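Local coordinates for protein L-ribulose 3-epimerase (Mesorhizobium loti, PDB 3VYL) that epimerises ketoses at C3, acting efficiently on L-ribulose and probably interconverting it with L-xylulose, with manganese bound in its TIM barrel, at residues N158-G163 / L177-F182. Residues are numbered along the deposited sequence; the frame is centred on the assembly and turned at random.
With MN (manganese (II) ion), chain I.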
# COMPACT_ATOMS: atom_id res chain seq x y z
N ASN A 158 -19.43 -15.81 -1.49
CA ASN A 158 -18.02 -15.57 -1.34
C ASN A 158 -17.73 -14.12 -1.51
O ASN A 158 -16.67 -13.69 -1.27
CB ASN A 158 -17.19 -16.37 -2.36
CG ASN A 158 -17.41 -17.85 -2.27
OD1 ASN A 158 -17.44 -18.41 -1.21
ND2 ASN A 158 -17.56 -18.46 -3.38
N THR A 159 -18.69 -13.38 -1.97
CA THR A 159 -18.48 -11.98 -2.33
C THR A 159 -19.55 -11.07 -1.71
O THR A 159 -20.72 -11.46 -1.60
CB THR A 159 -18.37 -11.87 -3.86
OG1 THR A 159 -17.00 -11.68 -4.23
CG2 THR A 159 -19.22 -10.76 -4.45
N ALA A 160 -19.17 -9.87 -1.26
CA ALA A 160 -20.14 -8.94 -0.66
C ALA A 160 -21.29 -8.62 -1.61
O ALA A 160 -22.44 -8.48 -1.19
CB ALA A 160 -19.47 -7.66 -0.19
N ALA A 161 -20.98 -8.50 -2.90
CA ALA A 161 -21.99 -8.30 -3.94
C ALA A 161 -22.94 -9.50 -4.08
O ALA A 161 -24.12 -9.31 -4.32
CB ALA A 161 -21.34 -7.97 -5.27
N GLN A 162 -22.42 -10.71 -3.92
CA GLN A 162 -23.25 -11.93 -3.90
C GLN A 162 -24.23 -11.87 -2.75
O GLN A 162 -25.39 -12.28 -2.88
CB GLN A 162 -22.41 -13.20 -3.75
CG GLN A 162 -21.97 -13.86 -5.05
CD GLN A 162 -20.82 -14.83 -4.85
OE1 GLN A 162 -20.04 -14.71 -3.91
NE2 GLN A 162 -20.71 -15.81 -5.75
N GLY A 163 -23.76 -11.36 -1.61
CA GLY A 163 -24.58 -11.28 -0.41
C GLY A 163 -25.72 -10.31 -0.63
O GLY A 163 -26.87 -10.65 -0.39
N LEU A 177 -25.34 -8.31 6.25
CA LEU A 177 -24.06 -8.91 5.89
C LEU A 177 -23.09 -8.98 7.06
O LEU A 177 -22.99 -8.06 7.88
CB LEU A 177 -23.38 -8.16 4.74
CG LEU A 177 -23.99 -8.24 3.35
CD1 LEU A 177 -23.21 -7.30 2.44
CD2 LEU A 177 -24.00 -9.66 2.82
N HIS A 178 -22.38 -10.11 7.10
CA HIS A 178 -21.29 -10.31 8.02
C HIS A 178 -20.08 -10.45 7.15
O HIS A 178 -19.91 -11.44 6.43
CB HIS A 178 -21.55 -11.56 8.87
CG HIS A 178 -20.42 -11.93 9.81
ND1 HIS A 178 -20.40 -13.10 10.48
CD2 HIS A 178 -19.25 -11.26 10.15
CE1 HIS A 178 -19.28 -13.17 11.23
NE2 HIS A 178 -18.58 -12.05 11.02
N LEU A 179 -19.26 -9.41 7.16
CA LEU A 179 -18.02 -9.38 6.39
C LEU A 179 -16.79 -9.75 7.24
O LEU A 179 -16.73 -9.43 8.45
CB LEU A 179 -17.84 -7.99 5.76
CG LEU A 179 -18.93 -7.50 4.80
CD1 LEU A 179 -18.55 -6.14 4.25
CD2 LEU A 179 -19.19 -8.47 3.66
N ASP A 180 -15.82 -10.42 6.63
CA ASP A 180 -14.63 -10.87 7.35
C ASP A 180 -13.38 -10.56 6.52
O ASP A 180 -13.18 -11.11 5.44
CB ASP A 180 -14.77 -12.37 7.66
CG ASP A 180 -13.59 -12.94 8.43
OD1 ASP A 180 -12.44 -12.56 8.14
OD2 ASP A 180 -13.82 -13.81 9.31
N THR A 181 -12.53 -9.68 7.05
CA THR A 181 -11.37 -9.20 6.32
C THR A 181 -10.48 -10.33 5.76
O THR A 181 -10.03 -10.27 4.62
CB THR A 181 -10.54 -8.24 7.17
OG1 THR A 181 -10.05 -8.92 8.32
CG2 THR A 181 -11.39 -7.05 7.61
N PHE A 182 -10.27 -11.38 6.56
CA PHE A 182 -9.57 -12.58 6.11
C PHE A 182 -10.19 -13.20 4.84
O PHE A 182 -9.48 -13.55 3.90
CB PHE A 182 -9.48 -13.62 7.24
CG PHE A 182 -9.09 -15.00 6.77
CD1 PHE A 182 -7.76 -15.31 6.50
CD2 PHE A 182 -10.07 -15.98 6.54
CE1 PHE A 182 -7.41 -16.56 6.05
CE2 PHE A 182 -9.71 -17.23 6.09
CZ PHE A 182 -8.39 -17.52 5.85
MN MN I . -15.21 -14.83 10.43
O HOH W 1 -15.03 -17.19 10.24
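Leu177 and Leu179 share one side-chain shape: chi1 (-69° and -60°) turns CG away from the carbonyl carbon and to the side of the backbone N, and chi2 near 180° extends CD1, with CD2 as the side branch that makes the closest contact of Leu177 and the contact of Leu179 with the first turn of helix 160-170. The two branches of Leu177 rest on different parts of that turn. CD2 lies against the main chain of Gly163, a residue without a side chain, 3.7 Å from its CA, while CD1 lies in van der Waals contact with Ala160 O (3.9 Å). Two residues further along the strand, the CD2 methyl of Leu179 meets the CB of Ala160 tip to tip at 3.9 Å. No hydrogen bond crosses the interface; it is small, buried packing of leucine methyls on the backbone and one alanine methyl of the helix's first turn. Beyond that turn, Leu164 and Ile167 of the same helix also pack on Leu177. At the helix start, Gln162 folds back, and its OE1 accepts from Asn158 N at 2.7 Å, the donor standing above the carbonyl plane. Asp180 closes the strand: its OD2 binds manganese at 2.1 Å, alongside Glu147, His206 and Glu241, while its OD1 takes a weak capping bond from Phe182 N. Leucines packed outward on a helix and a metal ligand at the strand's C-terminal end together exemplify the beta-alpha-beta unit of a xylose isomerase-like TIM barrel.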